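Local atomic coordinates of CrmK (Actinoalloteichus sp. WH1-2216-6, PDB entry 5I1V), a protein that carries a covalently bound FAD and works, probably as an oxidase, in the recycling of shunt products during caerulomycin biosynthesis. Residues P31-L36 and A53-T58; E45-A50 and G164-V169; F223-V228 and L320-L325; A282-D287 and E292-W297. One frame throughout, in Å; residues are numbered along the deposited sequence.

Interaction 1 (P31-L36 and A53-T58); sequences PEYFRL and AGKRLT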
loop_
_atom_site.group_PDB
_atom_site.type_symbol
_atom_site.label_atom_id
_atom_site.label_comp_id
_atom_site.label_asym_id
_atom_site.label_seq_id
_atom_site.Cartn_x
_atom_site.Cartn_y
_atom_site.Cartn_z
ATOM N N PRO A 31 9.260 18.835 16.790
ATOM C CA PRO A 31 10.262 19.851 16.453
ATOM C C PRO A 31 9.701 21.280 16.411
ATOM O O PRO A 31 8.486 21.514 16.341
ATOM C CB PRO A 31 10.708 19.394 15.055
ATOM C CG PRO A 31 9.435 18.914 14.481
ATOM C CD PRO A 31 8.867 18.085 15.597
ATOM N N GLU A 32 10.608 22.244 16.423
ATOM C CA GLU A 32 10.320 23.608 16.058
ATOM C C GLU A 32 9.600 23.682 14.718
ATOM O O GLU A 32 8.643 24.444 14.532
ATOM C CB GLU A 32 11.646 24.354 15.904
ATOM C CG GLU A 32 11.617 25.781 16.356
ATOM C CD GLU A 32 12.903 26.511 15.982
ATOM O OE1 GLU A 32 12.766 27.583 15.360
ATOM O OE2 GLU A 32 14.017 25.995 16.277
ATOM N N TYR A 33 10.118 22.917 13.751
ATOM C CA TYR A 33 9.494 22.820 12.480
ATOM C C TYR A 33 9.935 21.560 11.770
ATOM O O TYR A 33 10.991 20.987 12.070
ATOM C CB TYR A 33 9.775 24.088 11.625
ATOM C CG TYR A 33 11.204 24.426 11.379
ATOM C CD1 TYR A 33 11.881 23.933 10.293
ATOM C CD2 TYR A 33 11.880 25.242 12.247
ATOM C CE1 TYR A 33 13.199 24.280 10.050
ATOM C CE2 TYR A 33 13.196 25.554 12.056
ATOM C CZ TYR A 33 13.857 25.078 10.944
ATOM O OH TYR A 33 15.188 25.393 10.764
ATOM N N PHE A 34 9.119 21.116 10.834
ATOM C CA PHE A 34 9.533 20.170 9.794
ATOM C C PHE A 34 9.938 20.979 8.554
ATOM O O PHE A 34 9.307 22.027 8.186
ATOM C CB PHE A 34 8.384 19.234 9.422
ATOM C CG PHE A 34 7.912 18.384 10.559
ATOM C CD1 PHE A 34 6.922 18.834 11.402
ATOM C CD2 PHE A 34 8.450 17.128 10.766
ATOM C CE1 PHE A 34 6.448 18.030 12.429
ATOM C CE2 PHE A 34 7.987 16.335 11.789
ATOM C CZ PHE A 34 7.010 16.803 12.628
ATOM N N ARG A 35 10.956 20.499 7.849
ATOM C CA ARG A 35 11.329 21.132 6.597
ATOM C C ARG A 35 11.184 20.040 5.518
ATOM O O ARG A 35 11.684 18.953 5.722
ATOM C CB ARG A 35 12.773 21.652 6.713
ATOM C CG ARG A 35 13.349 22.238 5.417
ATOM C CD ARG A 35 12.685 23.491 4.960
ATOM N NE ARG A 35 12.753 24.559 5.965
ATOM C CZ ARG A 35 13.836 25.275 6.229
ATOM N NH1 ARG A 35 14.975 25.076 5.569
ATOM N NH2 ARG A 35 13.778 26.209 7.142
ATOM N N LEU A 36 10.453 20.302 4.428
ATOM C CA LEU A 36 10.340 19.361 3.304
ATOM C C LEU A 36 11.034 19.955 2.063
ATOM O O LEU A 36 10.437 20.793 1.395
ATOM C CB LEU A 36 8.876 19.122 2.973
ATOM C CG LEU A 36 7.919 18.484 4.008
ATOM C CD1 LEU A 36 7.350 17.159 3.507
ATOM C CD2 LEU A 36 8.483 18.279 5.372
ATOM N N ALA A 53 22.957 27.613 14.151
ATOM C CA ALA A 53 22.367 28.003 15.413
ATOM C C ALA A 53 22.422 26.872 16.424
ATOM O O ALA A 53 21.806 26.975 17.460
ATOM C CB ALA A 53 20.920 28.424 15.203
ATOM N N GLY A 54 23.151 25.795 16.121
ATOM C CA GLY A 54 23.319 24.705 17.054
ATOM C C GLY A 54 22.089 23.838 17.293
ATOM O O GLY A 54 22.040 23.134 18.288
ATOM N N LYS A 55 21.094 23.901 16.409
ATOM C CA LYS A 55 19.854 23.078 16.518
ATOM C C LYS A 55 20.080 21.631 16.245
ATOM O O LYS A 55 20.853 21.245 15.354
ATOM C CB LYS A 55 18.801 23.564 15.514
ATOM C CG LYS A 55 18.501 25.025 15.680
ATOM C CD LYS A 55 17.314 25.518 14.881
ATOM C CE LYS A 55 16.910 26.862 15.487
ATOM N NZ LYS A 55 15.871 27.522 14.686
ATOM N N ARG A 56 19.346 20.795 16.969
ATOM C CA ARG A 56 19.432 19.357 16.776
ATOM C C ARG A 56 18.551 18.979 15.571
ATOM O O ARG A 56 17.348 19.235 15.599
ATOM C CB ARG A 56 18.911 18.699 18.056
ATOM C CG ARG A 56 18.817 17.202 17.998
ATOM C CD ARG A 56 20.204 16.549 17.990
ATOM N NE ARG A 56 20.028 15.159 17.583
ATOM C CZ ARG A 56 19.457 14.238 18.357
ATOM N NH1 ARG A 56 19.060 14.527 19.599
ATOM N NH2 ARG A 56 19.290 13.002 17.891
ATOM N N LEU A 57 19.158 18.342 14.559
ATOM C CA LEU A 57 18.516 18.000 13.333
ATOM C C LEU A 57 18.509 16.494 13.125
ATOM O O LEU A 57 19.514 15.815 13.413
ATOM C CB LEU A 57 19.248 18.688 12.188
ATOM C CG LEU A 57 18.595 18.521 10.806
ATOM C CD1 LEU A 57 18.693 19.789 9.973
ATOM C CD2 LEU A 57 19.278 17.364 10.093
ATOM N N THR A 58 17.367 15.972 12.673
ATOM C CA THR A 58 17.320 14.605 12.180
ATOM C C THR A 58 16.598 14.588 10.850
ATOM O O THR A 58 15.843 15.524 10.497
ATOM C CB THR A 58 16.592 13.651 13.140
ATOM O OG1 THR A 58 15.270 14.168 13.402
ATOM C CG2 THR A 58 17.402 13.452 14.505
#

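Interaction 2 (E45-A50 and G164-V169); sequences EAVSEA and GVVSTV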
loop_
_atom_site.group_PDB
_atom_site.type_symbol
_atom_site.label_atom_id
_atom_site.label_comp_id
_atom_site.label_asym_id
_atom_site.label_seq_id
_atom_site.Cartn_x
_atom_site.Cartn_y
_atom_site.Cartn_z
ATOM N N GLU A 45 20.733 23.772 2.539
ATOM C CA GLU A 45 20.255 24.964 3.222
ATOM C C GLU A 45 19.619 24.645 4.557
ATOM O O GLU A 45 19.890 25.321 5.545
ATOM C CB GLU A 45 19.278 25.718 2.338
ATOM C CG GLU A 45 18.988 27.136 2.760
ATOM C CD GLU A 45 17.907 27.779 1.884
ATOM O OE1 GLU A 45 17.819 27.471 0.652
ATOM O OE2 GLU A 45 17.122 28.573 2.444
ATOM N N ALA A 46 18.845 23.572 4.612
ATOM C CA ALA A 46 18.222 23.177 5.865
ATOM C C ALA A 46 19.260 22.813 6.893
ATOM O O ALA A 46 19.186 23.248 8.036
ATOM C CB ALA A 46 17.286 22.008 5.636
ATOM N N VAL A 47 20.260 22.039 6.490
ATOM C CA VAL A 47 21.290 21.640 7.404
ATOM C C VAL A 47 22.133 22.826 7.884
ATOM O O VAL A 47 22.482 22.903 9.065
ATOM C CB VAL A 47 22.160 20.543 6.762
ATOM C CG1 VAL A 47 23.385 20.207 7.599
ATOM C CG2 VAL A 47 21.337 19.304 6.570
ATOM N N SER A 48 22.513 23.697 6.949
ATOM C CA SER A 48 23.319 24.863 7.235
ATOM C C SER A 48 22.637 25.799 8.265
ATOM O O SER A 48 23.287 26.240 9.200
ATOM C CB SER A 48 23.666 25.578 5.938
ATOM O OG SER A 48 24.389 26.740 6.266
ATOM N N GLU A 49 21.321 25.960 8.178
ATOM C CA GLU A 49 20.555 26.708 9.191
ATOM C C GLU A 49 20.673 26.083 10.581
ATOM O O GLU A 49 20.947 26.802 11.574
ATOM C CB GLU A 49 19.086 26.814 8.782
ATOM C CG GLU A 49 18.872 27.725 7.570
ATOM C CD GLU A 49 17.477 27.581 6.921
ATOM O OE1 GLU A 49 16.682 26.682 7.292
ATOM O OE2 GLU A 49 17.180 28.373 6.011
ATOM N N ALA A 50 20.462 24.767 10.655
ATOM C CA ALA A 50 20.468 24.063 11.909
ATOM C C ALA A 50 21.867 24.076 12.503
ATOM O O ALA A 50 22.051 24.391 13.688
ATOM C CB ALA A 50 19.935 22.648 11.751
ATOM N N GLY A 164 31.832 23.811 10.397
ATOM C CA GLY A 164 30.387 23.945 10.220
ATOM C C GLY A 164 29.946 24.344 8.828
ATOM O O GLY A 164 28.768 24.645 8.621
ATOM N N VAL A 165 30.858 24.278 7.864
ATOM C CA VAL A 165 30.528 24.484 6.446
ATOM C C VAL A 165 29.857 23.244 5.836
ATOM O O VAL A 165 30.418 22.129 5.925
ATOM C CB VAL A 165 31.811 24.774 5.666
ATOM C CG1 VAL A 165 31.546 24.830 4.177
ATOM C CG2 VAL A 165 32.404 26.078 6.163
ATOM N N VAL A 166 28.690 23.440 5.202
ATOM C CA VAL A 166 27.899 22.309 4.672
ATOM C C VAL A 166 28.166 22.141 3.167
ATOM O O VAL A 166 28.105 23.090 2.396
ATOM C CB VAL A 166 26.392 22.490 4.949
ATOM C CG1 VAL A 166 25.588 21.282 4.482
ATOM C CG2 VAL A 166 26.132 22.703 6.422
ATOM N N SER A 167 28.518 20.938 2.746
ATOM C CA SER A 167 28.682 20.681 1.336
ATOM C C SER A 167 28.114 19.305 0.947
ATOM O O SER A 167 27.579 18.567 1.796
ATOM C CB SER A 167 30.147 20.861 0.938
ATOM O OG SER A 167 30.927 19.960 1.630
ATOM N N THR A 168 28.088 19.054 -0.342
ATOM C CA THR A 168 27.562 17.837 -0.907
ATOM C C THR A 168 28.691 17.082 -1.542
ATOM O O THR A 168 29.496 17.654 -2.312
ATOM C CB THR A 168 26.516 18.113 -1.983
ATOM O OG1 THR A 168 25.522 19.024 -1.472
ATOM C CG2 THR A 168 25.825 16.806 -2.354
ATOM N N VAL A 169 28.738 15.797 -1.275
ATOM C CA VAL A 169 29.748 14.965 -1.877
ATOM C C VAL A 169 29.092 13.746 -2.493
ATOM O O VAL A 169 28.122 13.223 -1.969
ATOM C CB VAL A 169 30.860 14.586 -0.874
ATOM C CG1 VAL A 169 31.509 15.832 -0.294
ATOM C CG2 VAL A 169 30.339 13.765 0.274
HETATM O O HOH W 1 27.373 25.999 5.243
HETATM O O HOH W 2 26.241 26.538 8.940
#

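Interaction 3 (F223-V228 and L320-L325); sequences FHVARV and LATSQL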
loop_
_atom_site.group_PDB
_atom_site.type_symbol
_atom_site.label_atom_id
_atom_site.label_comp_id
_atom_site.label_asym_id
_atom_site.label_seq_id
_atom_site.Cartn_x
_atom_site.Cartn_y
_atom_site.Cartn_z
ATOM N N PHE A 223 7.282 -17.907 -9.560
ATOM C CA PHE A 223 7.555 -18.651 -8.356
ATOM C C PHE A 223 6.393 -19.571 -8.018
ATOM O O PHE A 223 5.228 -19.214 -8.218
ATOM C CB PHE A 223 7.693 -17.697 -7.169
ATOM C CG PHE A 223 9.003 -16.993 -7.136
ATOM C CD1 PHE A 223 9.252 -15.985 -8.011
ATOM C CD2 PHE A 223 10.000 -17.377 -6.252
ATOM C CE1 PHE A 223 10.481 -15.349 -8.036
ATOM C CE2 PHE A 223 11.222 -16.748 -6.268
ATOM C CZ PHE A 223 11.462 -15.727 -7.162
ATOM N N HIS A 224 6.730 -20.726 -7.480
ATOM C CA HIS A 224 5.766 -21.558 -6.766
ATOM C C HIS A 224 5.738 -21.070 -5.323
ATOM O O HIS A 224 6.803 -20.921 -4.693
ATOM C CB HIS A 224 6.215 -23.023 -6.748
ATOM C CG HIS A 224 6.238 -23.677 -8.091
ATOM N ND1 HIS A 224 5.092 -23.931 -8.813
ATOM C CD2 HIS A 224 7.264 -24.140 -8.842
ATOM C CE1 HIS A 224 5.413 -24.517 -9.954
ATOM N NE2 HIS A 224 6.724 -24.656 -9.995
ATOM N N VAL A 225 4.538 -20.882 -4.778
ATOM C CA VAL A 225 4.360 -20.286 -3.479
ATOM C C VAL A 225 3.576 -21.287 -2.630
ATOM O O VAL A 225 2.698 -21.956 -3.121
ATOM C CB VAL A 225 3.591 -18.953 -3.576
ATOM C CG1 VAL A 225 3.357 -18.379 -2.187
ATOM C CG2 VAL A 225 4.335 -17.927 -4.479
ATOM N N ALA A 226 3.956 -21.429 -1.376
ATOM C CA ALA A 226 3.227 -22.254 -0.442
ATOM C C ALA A 226 2.983 -21.446 0.815
ATOM O O ALA A 226 3.905 -20.827 1.362
ATOM C CB ALA A 226 4.024 -23.513 -0.113
ATOM N N ARG A 227 1.747 -21.468 1.281
ATOM C CA ARG A 227 1.373 -20.745 2.470
ATOM C C ARG A 227 0.779 -21.825 3.380
ATOM O O ARG A 227 -0.055 -22.621 2.970
ATOM C CB ARG A 227 0.407 -19.625 2.132
ATOM C CG ARG A 227 0.839 -18.857 0.859
ATOM C CD ARG A 227 0.781 -17.337 0.969
ATOM N NE ARG A 227 -0.594 -16.893 1.156
ATOM C CZ ARG A 227 -1.022 -16.033 2.084
ATOM N NH1 ARG A 227 -0.176 -15.428 2.926
ATOM N NH2 ARG A 227 -2.324 -15.749 2.154
ATOM N N VAL A 228 1.311 -21.896 4.579
ATOM C CA VAL A 228 1.055 -22.996 5.482
ATOM C C VAL A 228 0.628 -22.395 6.798
ATOM O O VAL A 228 1.135 -21.372 7.178
ATOM C CB VAL A 228 2.334 -23.802 5.657
ATOM C CG1 VAL A 228 2.093 -25.041 6.501
ATOM C CG2 VAL A 228 2.854 -24.233 4.309
ATOM N N LEU A 320 6.814 -10.228 -9.244
ATOM C CA LEU A 320 6.335 -9.015 -8.587
ATOM C C LEU A 320 5.060 -9.287 -7.789
ATOM O O LEU A 320 4.881 -8.775 -6.716
ATOM C CB LEU A 320 6.159 -7.887 -9.587
ATOM C CG LEU A 320 5.762 -6.519 -9.008
ATOM C CD1 LEU A 320 6.780 -6.001 -8.002
ATOM C CD2 LEU A 320 5.591 -5.555 -10.158
ATOM N N ALA A 321 4.182 -10.106 -8.329
ATOM C CA ALA A 321 2.998 -10.535 -7.604
ATOM C C ALA A 321 3.349 -11.309 -6.338
ATOM O O ALA A 321 2.787 -11.038 -5.253
ATOM C CB ALA A 321 2.094 -11.356 -8.510
ATOM N N THR A 322 4.312 -12.220 -6.407
ATOM C CA THR A 322 4.653 -12.942 -5.126
ATOM C C THR A 322 5.294 -11.982 -4.110
ATOM O O THR A 322 5.086 -12.081 -2.897
ATOM C CB THR A 322 5.387 -14.330 -5.265
ATOM O OG1 THR A 322 6.735 -14.287 -4.790
ATOM C CG2 THR A 322 5.388 -14.893 -6.651
ATOM N N SER A 323 6.033 -11.005 -4.611
ATOM C CA SER A 323 6.640 -10.018 -3.737
ATOM C C SER A 323 5.559 -9.157 -3.062
ATOM O O SER A 323 5.665 -8.804 -1.900
ATOM C CB SER A 323 7.592 -9.152 -4.595
ATOM O OG SER A 323 7.842 -7.902 -3.999
ATOM N N GLN A 324 4.545 -8.764 -3.828
ATOM C CA GLN A 324 3.471 -7.932 -3.313
ATOM C C GLN A 324 2.538 -8.771 -2.401
ATOM O O GLN A 324 1.976 -8.249 -1.439
ATOM C CB GLN A 324 2.695 -7.279 -4.459
ATOM C CG GLN A 324 3.495 -6.148 -5.154
ATOM C CD GLN A 324 2.807 -5.598 -6.366
ATOM O OE1 GLN A 324 1.881 -6.187 -6.858
ATOM N NE2 GLN A 324 3.318 -4.487 -6.906
ATOM N N LEU A 325 2.393 -10.042 -2.695
ATOM C CA LEU A 325 1.499 -10.912 -1.878
ATOM C C LEU A 325 2.028 -11.002 -0.450
ATOM O O LEU A 325 1.254 -10.957 0.514
ATOM C CB LEU A 325 1.401 -12.313 -2.488
ATOM C CG LEU A 325 0.537 -13.362 -1.762
ATOM C CD1 LEU A 325 -0.943 -13.019 -1.781
ATOM C CD2 LEU A 325 0.752 -14.709 -2.431
#

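Interaction 4 (A282-D287 and E292-W297); sequences AQIPVD and EERMSW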
loop_
_atom_site.group_PDB
_atom_site.type_symbol
_atom_site.label_atom_id
_atom_site.label_comp_id
_atom_site.label_asym_id
_atom_site.label_seq_id
_atom_site.Cartn_x
_atom_site.Cartn_y
_atom_site.Cartn_z
ATOM N N ALA A 282 6.570 -19.863 1.826
ATOM C CA ALA A 282 7.736 -20.306 1.108
ATOM C C ALA A 282 7.541 -20.123 -0.374
ATOM O O ALA A 282 6.388 -20.142 -0.883
ATOM C CB ALA A 282 8.057 -21.742 1.439
ATOM N N GLN A 283 8.661 -19.886 -1.062
ATOM C CA GLN A 283 8.653 -19.638 -2.475
ATOM C C GLN A 283 9.910 -20.172 -3.077
ATOM O O GLN A 283 10.926 -20.207 -2.435
ATOM C CB GLN A 283 8.501 -18.118 -2.791
ATOM C CG GLN A 283 9.653 -17.267 -2.295
ATOM C CD GLN A 283 9.508 -15.759 -2.447
ATOM O OE1 GLN A 283 8.573 -15.162 -1.995
ATOM N NE2 GLN A 283 10.490 -15.140 -3.058
ATOM N N ILE A 284 9.829 -20.592 -4.331
ATOM C CA ILE A 284 10.958 -21.112 -5.081
ATOM C C ILE A 284 10.710 -20.801 -6.539
ATOM O O ILE A 284 9.602 -20.950 -7.022
ATOM C CB ILE A 284 11.149 -22.633 -4.876
ATOM C CG1 ILE A 284 12.491 -23.114 -5.439
ATOM C CG2 ILE A 284 9.955 -23.406 -5.397
ATOM C CD1 ILE A 284 12.826 -24.588 -5.162
ATOM N N PRO A 285 11.727 -20.311 -7.238
ATOM C CA PRO A 285 11.454 -20.044 -8.644
ATOM C C PRO A 285 11.039 -21.288 -9.450
ATOM O O PRO A 285 11.523 -22.393 -9.206
ATOM C CB PRO A 285 12.784 -19.505 -9.167
ATOM C CG PRO A 285 13.535 -19.043 -7.948
ATOM C CD PRO A 285 13.107 -19.997 -6.863
ATOM N N VAL A 286 10.157 -21.084 -10.418
ATOM C CA VAL A 286 9.612 -22.182 -11.208
ATOM C C VAL A 286 10.727 -22.809 -12.062
ATOM O O VAL A 286 10.677 -24.000 -12.365
ATOM C CB VAL A 286 8.437 -21.676 -12.090
ATOM C CG1 VAL A 286 8.065 -22.671 -13.181
ATOM C CG2 VAL A 286 7.225 -21.385 -11.220
ATOM N N ASP A 287 11.734 -22.011 -12.418
ATOM C CA ASP A 287 12.816 -22.460 -13.289
ATOM C C ASP A 287 13.984 -23.186 -12.585
ATOM O O ASP A 287 14.968 -23.528 -13.224
ATOM C CB ASP A 287 13.342 -21.296 -14.147
ATOM C CG ASP A 287 14.048 -20.189 -13.331
ATOM O OD1 ASP A 287 13.805 -20.029 -12.115
ATOM O OD2 ASP A 287 14.854 -19.433 -13.930
ATOM N N GLU A 292 9.072 -27.699 -8.122
ATOM C CA GLU A 292 7.814 -28.088 -7.506
ATOM C C GLU A 292 8.013 -29.230 -6.496
ATOM O O GLU A 292 7.474 -29.198 -5.395
ATOM C CB GLU A 292 6.853 -28.500 -8.614
ATOM C CG GLU A 292 5.410 -28.502 -8.210
ATOM C CD GLU A 292 4.469 -28.452 -9.405
ATOM O OE1 GLU A 292 4.915 -28.578 -10.581
ATOM O OE2 GLU A 292 3.265 -28.284 -9.163
ATOM N N GLU A 293 8.818 -30.220 -6.877
ATOM C CA GLU A 293 9.174 -31.332 -6.000
ATOM C C GLU A 293 10.023 -30.911 -4.837
ATOM O O GLU A 293 9.891 -31.473 -3.733
ATOM C CB GLU A 293 9.951 -32.420 -6.752
ATOM C CG GLU A 293 9.094 -33.579 -7.238
ATOM C CD GLU A 293 9.904 -34.841 -7.507
ATOM O OE1 GLU A 293 9.634 -35.877 -6.848
ATOM O OE2 GLU A 293 10.814 -34.802 -8.370
ATOM N N ARG A 294 10.921 -29.961 -5.076
ATOM C CA ARG A 294 11.787 -29.464 -4.008
ATOM C C ARG A 294 10.958 -28.816 -2.908
ATOM O O ARG A 294 11.259 -28.960 -1.710
ATOM C CB ARG A 294 12.842 -28.506 -4.561
ATOM C CG ARG A 294 13.913 -29.242 -5.316
ATOM C CD ARG A 294 15.031 -28.394 -5.917
ATOM N NE ARG A 294 15.965 -29.344 -6.502
ATOM C CZ ARG A 294 16.780 -30.125 -5.789
ATOM N NH1 ARG A 294 16.873 -30.005 -4.467
ATOM N NH2 ARG A 294 17.530 -31.013 -6.401
ATOM N N MET A 295 9.907 -28.105 -3.303
ATOM C CA MET A 295 9.018 -27.498 -2.332
ATOM C C MET A 295 8.275 -28.608 -1.550
ATOM O O MET A 295 8.089 -28.496 -0.349
ATOM C CB MET A 295 8.008 -26.592 -3.038
ATOM C CG MET A 295 6.979 -25.937 -2.117
ATOM S SD MET A 295 7.674 -24.764 -0.935
ATOM C CE MET A 295 8.258 -23.453 -2.052
ATOM N N SER A 296 7.842 -29.660 -2.245
ATOM C CA SER A 296 7.203 -30.824 -1.559
ATOM C C SER A 296 8.117 -31.472 -0.543
ATOM O O SER A 296 7.676 -31.768 0.566
ATOM C CB SER A 296 6.743 -31.864 -2.576
ATOM O OG SER A 296 5.619 -31.353 -3.296
ATOM N N TRP A 297 9.379 -31.683 -0.926
ATOM C CA TRP A 297 10.386 -32.278 -0.035
ATOM C C TRP A 297 10.565 -31.447 1.196
ATOM O O TRP A 297 10.656 -31.978 2.313
ATOM C CB TRP A 297 11.762 -32.447 -0.701
ATOM C CG TRP A 297 11.762 -33.419 -1.816
ATOM C CD1 TRP A 297 10.884 -34.467 -2.005
ATOM C CD2 TRP A 297 12.679 -33.456 -2.911
ATOM N NE1 TRP A 297 11.196 -35.129 -3.171
ATOM C CE2 TRP A 297 12.293 -34.532 -3.744
ATOM C CE3 TRP A 297 13.792 -32.685 -3.271
ATOM C CZ2 TRP A 297 12.987 -34.852 -4.925
ATOM C CZ3 TRP A 297 14.472 -32.990 -4.459
ATOM C CH2 TRP A 297 14.079 -34.077 -5.256
#

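Interaction 1 (P31-L36 and A53-T58)
Glu32 and Lys55 meet just ahead of the two strands of a beta-alpha-beta unit of the FAD-binding domain, and they illustrate how a surface ion pair can tie together the approaches to two strands that are not neighbours in their sheet. Strands 33-36 and 57-60 run parallel, with strand 77-80 between them, and helix 40-52 forms the crossover. The helix ends in a Schellman motif with Gly54 as its C-prime residue, directly before Lys55.

The contact is almost wholly one salt bridge. Lys55 NZ lies 2.9 Å from Glu32 OE2 and approaches on the syn lone pair, the side facing the other oxygen. It therefore also gives a weak second bond to Glu32 OE1, at 3.2 Å, so the ammonium group straddles the carboxylate. The two side chains cross at about a right angle, both extended beyond CG. In Lys55, CG stands anti to the carbonyl carbon (chi1 -56°), which directs the extended chain toward the Glu32 carboxylate; along the way it packs on Ala50 of the helix and on Asp76. An alanine here would remove the ammonium group and is likely to leave the Glu32 carboxylate without its mate across the crossover.

Tyr33 contributes less surface and no hydrogen bond to 53-58. Its ring is turned so that charged groups lie along its rim rather than over a face: Glu32 OE1 sits in the ring plane, and Lys55 NZ comes to the edge near that plane, 4.2 Å from Tyr33 CE2.

Interaction 2 (E45-A50 and G164-V169)
Ser48 and Val166 mark the closest backbone approach, with their CA atoms 5.8 Å apart where a mid-helix turn of 45-50 faces the start of strand 166-169. The gap is narrow enough for a valine branch to reach helix backbone, and wide enough for water beside it. Val166 is the protruding residue. Its CG2 lies 3.6 Å from Ser48 CA and also touches Ser48 CB, while both of its methyls meet Val47 CG1, the shorter approach being 3.9 Å from CG2. In Val166, CG1 is anti to the backbone N (chi1 -176°), which places CG2 beside that N, on the flank nearer Ser48.

Helix 40-52 lies between the two sheets of the FAD-binding domain: Ala46 and Glu49 face strand 33-36, whereas Val47 packs on Val160 and Val166, on strands 152-160 and 166-172, the two at one edge of the antiparallel sheet. An alanine in place of Val166 would probably open a gap between helix and edge strand, leaving Val47 CG1 less tightly packed.

Polar contact runs through water. Water 1 accepts from Val166 N at 2.9 Å and is hydrogen-bonded to Ser48 OG; water 2 donates to Ser48 O and, at 3.2 Å, to Gly164 O.

Interaction 3 (F223-V228 and L320-L325)
Apolar packing between Thr322 and the pair Phe223 and Val225 makes up much of this contact, an example of a threonine used chiefly for its methyl. Thr322 CG2 fits between the two strand side chains, 3.7 Å from Phe223 CB and 3.9 Å from Val225 CG2. The Val225 and Thr322 side chains run alongside each other, pointing opposite ways, which also brings Val225 CG2 to 3.8 Å from Thr322 CB. In Val225, CG1 is anti to the backbone N (chi1 177°), leaving CG2 as the branch that meets the helix.

Helix 319-326 lies on one face of the large antiparallel sheet, directly after edge strand 311-318; as in relatives, this sheet probably belongs to the substrate-binding domain. The axes of 223-228 and 320-325 are 9.6 Å apart and inclined by 25°; strand alternation puts Phe223, Val225 and Arg227 on the face toward the helix.

A looser contact joins an aliphatic stem to a leucine: Arg227 CD is 4.3 Å from Leu325 CD2. Arg227 also packs on Pro333 of the second subunit, placing this end of the contact at the dimer interface.

The polar branch of Thr322 turns to a third element: OG1 forms a weak hydrogen bond with Gln283 OE1 on strand 277-285.

Interaction 4 (A282-D287 and E292-W297)
Met295 reaches from its helix to lie against Ala282 and Ile284, and the apolar part of the contact is built round the bent end of its side chain. Its CG is anti to the backbone N (chi1 178°), and the chain then bends at both of the next two torsions, folding the methyl in over the strand. The sulfur and the methyl share Ala282 CB, which is 3.9 Å from Met295 SD, and the methyl goes on to Ile284, with Met295 CE 3.8 Å from Ile284 CG2. CE also presses on the strand backbone itself, 3.7 Å from Gln283 N, in the dip between the two side chains. Such a bent methionine shows how one long side chain can fill the groove between alternate residues of a strand. The other branch of Ile284 reaches the preceding residue of the helix, with CD1 4.0 Å from Arg294 CB.

No hydrogen bond joins the two segments; the polar end of Arg294 is held outside them, NE bonding to Pro289 O in the connecting turn and NH1 to Asn261 OD1. Trp297 CZ3 lies 3.8 Å above the Arg294 guanidinium plane, off its centre.

Strand 282-285 and helix 292-297 form a strand-turn-helix unit of the large antiparallel sheet and run nearly antiparallel, at 153° with axes 8.9 Å apart. Helix 291-303 thus folds back over the sheet face that carries Ala282 and Ile284, also touching Ala226 of strand 222-231 and Arg314 of strand 311-318, while Gln283 points to the other face, covered by helix 319-326.

The four contacts form two pairs on opposite sides of the chain's centre. Interactions 1 and 2 have centres 12 Å apart: helix 40-52, which carries one segment of interaction 2, runs between the two segments of interaction 1, and Arg35 NH1 of one makes a salt bridge to Glu49 OE1 of the other at 2.9 Å. Interactions 3 and 4 lie 11 Å apart and share a sheet, in which Ala226 N and Ala282 O, 2.8 Å apart, link neighbouring strands; interaction 4 is nested in the chain loop that interaction 3 closes. The centres of interactions 1 and 3 are 42 Å apart. FAD lies between the pairs, about 9 Å from the Val47 side chain and about 11 Å from that of Gln283.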